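Local coordinates for CYTH domain-containing protein (Pyrococcus horikoshii, PDB 2DC4) that has no established function but carries a CYTH domain, the fold of class IV adenylyl cyclases and thiamine triphosphatases, and so may act on a triphosphate-bearing substrate, at residues Glu12-Lys17 with Leu147-Glu152; Leu21-Phe26 with Val110-Asn115. All blocks are in the same frame, centred on the assembly; numbering follows the deposited sequence.

Contact 1: Glu12-Lys17 with Leu147-Glu152; sequences EDIKRK and LGLKEE
Ile14 and Leu147 meet with their side chains crossed at about a right angle, the isoleucine reaching from the face of helix 11-21 and the leucine from the residue just after helix 133-146. The touching branch of Ile14 is the longer one: CG1 lies anti to the backbone N (chi1 -156°), and the chain beyond it ends with CD1 4.0 Å from Leu147 CB. The same methyl also approaches Leu149, whose CD1 lies 4.2 Å from Ile14 CD1, so it is shared between two leucines with Gly148 between them. A beta-branched residue suits this place, because the second branch, CG2, can turn to the barrel wall and pack on Leu114 while CD1 serves the loop.

Leu147 uses its other end on Lys17, one helical turn after Ile14. Its CD2 methyl comes within 3.8 Å of Lys17 CB, at the root of the lysine side chain. The lysine then folds back, bent at both chi2 and chi3, and its CE passes 3.9 Å from Leu147 O. This is contact through the aliphatic part of the chain, appropriate for an exposed residue at the margin of a buried patch.

Gly148, with positive phi (80°), ends helix 133-146 in a Schellman motif, and this reversal carries the chain on to Leu149. A side chain there would press on the preceding carbonyl O, which glycine avoids. No hydrogen bond joins the two segments. In the CYTH fold, helices pack on the outside of an antiparallel barrel, and here Ile14, Leu147 and Leu149 all touch Leu124 of strand 121-128.

Contact 2: Leu21-Phe26 with Val110-Asn115; sequences LGAKFF and VTFELN
The Phe112 ring reaches from strand 110-117 to two small apolar groups around the junction of helix 11-21 and strand 24-36, the CD2 methyl of Leu21 and the CB of Ala23. Its CG stands anti to the carbonyl carbon (chi1 -59°), and the ring extends from there so that its far end does the touching. Phe112 CZ lies 3.9 Å from Leu21 CD2, while CE1 is 4.1 Å from Ala23 CB. Both methyls approach the ring obliquely.

Leu21 crosses the phenylalanine side chain at about a right angle. Its chi1 (-177°) sets CG opposite the backbone N, and chi2 then turns CD2 to the ring, a reach that the short Ala23 does not need. Alanine fits because its CB already points at Phe112 and also touches Ile18.

Between these two residues Gly22 closes the helix in a Schellman motif; its positive phi would bring a side chain against the preceding carbonyl O. The turn leads directly into strand 24-36 of the closed antiparallel barrel. Phe112 belongs to the same sheet, its strand separated from 24-36 by strand 94-107, and its ring leaves the outer surface of the wall among the helices. Within its own strand, Val110 CG1 sits over one face of the Phe112 ring, 3.7 Å above the plane and offset toward the rim, while Val143 of helix 133-146 also touches Phe112.

In the fold
Contacts 1 and 2 lie with their centres about 12 Å apart, on the same side of the chain's centre, and share one apolar layer between the barrel wall and its outer helices. Helix 11-21 supplies the first segment of contact 1 and leads into 21-26 of contact 2; the second segments follow as 110-115 and then 147-152. Contact 2 is thus enclosed, in chain order, by contact 1. They touch directly: Leu147 CD1 packs 3.8 Å from Phe112 CE2, and Lys15 rests on Leu114. Together they join helix 11-21 and the end of helix 133-146 to the strands within a single CYTH domain.

Contact 1: Glu12-Lys17 with Leu147-Glu152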
# COMPACT_ATOMS: atom_id res chain seq x y z
N GLU A 12 31.78 -14.69 -3.98
CA GLU A 12 32.57 -14.80 -5.20
C GLU A 12 32.55 -16.19 -5.83
O GLU A 12 32.39 -16.31 -7.05
CB GLU A 12 34.02 -14.38 -4.93
CG GLU A 12 34.19 -12.89 -4.59
CD GLU A 12 33.81 -12.54 -3.16
OE1 GLU A 12 33.82 -11.33 -2.83
OE2 GLU A 12 33.52 -13.46 -2.37
N ASP A 13 32.70 -17.23 -5.02
CA ASP A 13 32.71 -18.59 -5.53
C ASP A 13 31.39 -19.00 -6.17
O ASP A 13 31.36 -19.52 -7.28
CB ASP A 13 33.07 -19.58 -4.41
CG ASP A 13 34.41 -19.27 -3.76
OD1 ASP A 13 35.39 -19.03 -4.49
OD2 ASP A 13 34.48 -19.26 -2.51
N ILE A 14 30.29 -18.76 -5.46
CA ILE A 14 28.98 -19.15 -5.98
C ILE A 14 28.53 -18.32 -7.18
O ILE A 14 27.85 -18.83 -8.07
CB ILE A 14 27.91 -19.10 -4.86
CG1 ILE A 14 26.75 -20.03 -5.22
CG2 ILE A 14 27.42 -17.68 -4.65
CD1 ILE A 14 27.12 -21.51 -5.20
N LYS A 15 28.93 -17.05 -7.22
CA LYS A 15 28.57 -16.19 -8.34
C LYS A 15 29.21 -16.80 -9.58
O LYS A 15 28.58 -16.92 -10.63
CB LYS A 15 29.10 -14.77 -8.12
CG LYS A 15 28.81 -13.79 -9.25
CD LYS A 15 29.22 -12.37 -8.87
CE LYS A 15 28.91 -11.37 -9.97
NZ LYS A 15 29.71 -11.60 -11.21
N ARG A 16 30.47 -17.20 -9.44
CA ARG A 16 31.21 -17.83 -10.54
C ARG A 16 30.51 -19.12 -10.99
O ARG A 16 30.38 -19.37 -12.18
CB ARG A 16 32.64 -18.13 -10.10
CG ARG A 16 33.49 -18.80 -11.16
CD ARG A 16 34.96 -18.92 -10.76
NE ARG A 16 35.37 -17.93 -9.77
CZ ARG A 16 35.78 -18.23 -8.54
NH1 ARG A 16 35.84 -19.49 -8.14
NH2 ARG A 16 36.14 -17.26 -7.70
N LYS A 17 30.07 -19.93 -10.03
CA LYS A 17 29.40 -21.19 -10.36
C LYS A 17 28.07 -20.96 -11.07
O LYS A 17 27.77 -21.63 -12.05
CB LYS A 17 29.14 -22.02 -9.09
CG LYS A 17 30.38 -22.61 -8.45
CD LYS A 17 31.01 -23.71 -9.31
CE LYS A 17 30.21 -25.00 -9.26
NZ LYS A 17 30.96 -26.12 -9.90
N LEU A 147 25.62 -26.91 -8.08
CA LEU A 147 26.41 -25.77 -7.65
C LEU A 147 27.36 -26.19 -6.52
O LEU A 147 28.08 -25.35 -5.97
CB LEU A 147 25.51 -24.63 -7.16
CG LEU A 147 24.63 -23.96 -8.23
CD1 LEU A 147 23.63 -23.03 -7.55
CD2 LEU A 147 25.50 -23.17 -9.21
N GLY A 148 27.35 -27.47 -6.17
CA GLY A 148 28.23 -27.95 -5.12
C GLY A 148 27.75 -27.67 -3.71
O GLY A 148 28.53 -27.74 -2.76
N LEU A 149 26.47 -27.35 -3.56
CA LEU A 149 25.92 -27.07 -2.24
C LEU A 149 25.37 -28.37 -1.65
O LEU A 149 25.00 -29.28 -2.39
CB LEU A 149 24.81 -26.03 -2.36
CG LEU A 149 25.32 -24.68 -2.88
CD1 LEU A 149 24.15 -23.78 -3.26
CD2 LEU A 149 26.17 -24.02 -1.81
N LYS A 150 25.33 -28.43 -0.32
CA LYS A 150 24.83 -29.60 0.40
C LYS A 150 23.85 -29.18 1.48
O LYS A 150 23.66 -28.00 1.74
CB LYS A 150 26.00 -30.36 1.04
CG LYS A 150 27.03 -30.87 0.05
CD LYS A 150 28.15 -31.63 0.75
CE LYS A 150 28.96 -30.71 1.66
NZ LYS A 150 30.11 -31.43 2.28
N GLU A 151 23.23 -30.16 2.14
CA GLU A 151 22.27 -29.86 3.19
C GLU A 151 22.88 -29.07 4.35
O GLU A 151 22.20 -28.26 4.96
CB GLU A 151 21.64 -31.15 3.71
CG GLU A 151 20.74 -31.82 2.70
CD GLU A 151 20.17 -33.14 3.19
OE1 GLU A 151 19.57 -33.15 4.29
OE2 GLU A 151 20.33 -34.16 2.49
N GLU A 152 24.16 -29.30 4.64
CA GLU A 152 24.79 -28.58 5.74
C GLU A 152 24.94 -27.10 5.45
O GLU A 152 25.20 -26.30 6.35
CB GLU A 152 26.18 -29.17 6.06
CG GLU A 152 27.17 -29.15 4.91
CD GLU A 152 28.57 -29.61 5.31
OE1 GLU A 152 28.69 -30.52 6.16
OE2 GLU A 152 29.55 -29.08 4.75

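Contact 2: Leu21-Phe26 with Val110-Asn115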
# COMPACT_ATOMS: atom_id res chain seq x y z
N LEU A 21 27.13 -21.96 -14.91
CA LEU A 21 25.98 -22.81 -15.16
C LEU A 21 25.24 -22.31 -16.40
O LEU A 21 24.52 -23.06 -17.06
CB LEU A 21 25.04 -22.78 -13.95
CG LEU A 21 23.80 -23.66 -13.94
CD1 LEU A 21 24.21 -25.09 -14.23
CD2 LEU A 21 23.09 -23.57 -12.60
N GLY A 22 25.43 -21.03 -16.71
CA GLY A 22 24.76 -20.45 -17.87
C GLY A 22 23.50 -19.69 -17.50
O GLY A 22 22.69 -19.36 -18.36
N ALA A 23 23.33 -19.42 -16.21
CA ALA A 23 22.16 -18.68 -15.75
C ALA A 23 22.22 -17.28 -16.35
O ALA A 23 23.31 -16.74 -16.57
CB ALA A 23 22.14 -18.61 -14.22
N LYS A 24 21.06 -16.70 -16.62
CA LYS A 24 20.97 -15.36 -17.21
C LYS A 24 20.92 -14.26 -16.15
O LYS A 24 20.03 -14.26 -15.30
CB LYS A 24 19.72 -15.30 -18.10
CG LYS A 24 19.38 -13.93 -18.65
CD LYS A 24 18.28 -14.04 -19.70
CE LYS A 24 17.00 -14.69 -19.16
NZ LYS A 24 16.07 -13.71 -18.52
N PHE A 25 21.87 -13.34 -16.22
CA PHE A 25 21.91 -12.24 -15.26
C PHE A 25 20.77 -11.27 -15.55
O PHE A 25 20.66 -10.74 -16.66
CB PHE A 25 23.25 -11.50 -15.34
CG PHE A 25 23.35 -10.33 -14.40
CD1 PHE A 25 23.31 -10.52 -13.02
CD2 PHE A 25 23.47 -9.03 -14.89
CE1 PHE A 25 23.40 -9.44 -12.15
CE2 PHE A 25 23.56 -7.94 -14.02
CZ PHE A 25 23.52 -8.15 -12.65
N PHE A 26 19.93 -11.03 -14.55
CA PHE A 26 18.79 -10.13 -14.70
C PHE A 26 19.12 -8.72 -14.25
O PHE A 26 18.77 -7.74 -14.93
CB PHE A 26 17.61 -10.66 -13.91
CG PHE A 26 16.43 -9.74 -13.90
CD1 PHE A 26 15.63 -9.60 -15.03
CD2 PHE A 26 16.15 -8.97 -12.77
CE1 PHE A 26 14.56 -8.70 -15.04
CE2 PHE A 26 15.09 -8.06 -12.78
CZ PHE A 26 14.29 -7.93 -13.91
N VAL A 110 13.76 -21.57 -12.51
CA VAL A 110 14.52 -21.34 -11.29
C VAL A 110 15.09 -19.93 -11.26
O VAL A 110 15.57 -19.41 -12.27
CB VAL A 110 15.70 -22.34 -11.17
CG1 VAL A 110 16.63 -21.93 -10.03
CG2 VAL A 110 15.15 -23.74 -10.92
N THR A 111 15.03 -19.31 -10.08
CA THR A 111 15.56 -17.97 -9.90
C THR A 111 16.60 -18.04 -8.80
O THR A 111 16.38 -18.64 -7.74
CB THR A 111 14.46 -16.98 -9.48
OG1 THR A 111 13.47 -16.90 -10.52
CG2 THR A 111 15.05 -15.59 -9.24
N PHE A 112 17.76 -17.44 -9.06
CA PHE A 112 18.83 -17.41 -8.09
C PHE A 112 18.90 -15.99 -7.55
O PHE A 112 18.96 -15.03 -8.31
CB PHE A 112 20.18 -17.73 -8.74
CG PHE A 112 20.24 -19.08 -9.40
CD1 PHE A 112 19.90 -19.22 -10.74
CD2 PHE A 112 20.61 -20.20 -8.68
CE1 PHE A 112 19.93 -20.47 -11.36
CE2 PHE A 112 20.65 -21.46 -9.27
CZ PHE A 112 20.31 -21.60 -10.62
N GLU A 113 18.85 -15.86 -6.23
CA GLU A 113 18.96 -14.54 -5.62
C GLU A 113 20.19 -14.60 -4.73
O GLU A 113 20.15 -15.21 -3.66
CB GLU A 113 17.72 -14.20 -4.78
CG GLU A 113 16.40 -14.31 -5.55
CD GLU A 113 15.21 -13.82 -4.76
OE1 GLU A 113 15.11 -14.14 -3.55
OE2 GLU A 113 14.35 -13.13 -5.34
N LEU A 114 21.28 -14.00 -5.19
CA LEU A 114 22.54 -14.00 -4.44
C LEU A 114 22.55 -12.71 -3.65
O LEU A 114 22.66 -11.62 -4.21
CB LEU A 114 23.72 -14.05 -5.41
CG LEU A 114 25.12 -14.13 -4.79
CD1 LEU A 114 25.16 -15.23 -3.73
CD2 LEU A 114 26.14 -14.39 -5.88
N ASN A 115 22.43 -12.84 -2.33
CA ASN A 115 22.35 -11.69 -1.44
C ASN A 115 23.54 -11.39 -0.56
O ASN A 115 24.04 -12.28 0.13
CB ASN A 115 21.14 -11.85 -0.53
CG ASN A 115 19.86 -12.06 -1.30
OD1 ASN A 115 19.46 -11.21 -2.09
ND2 ASN A 115 19.21 -13.20 -1.07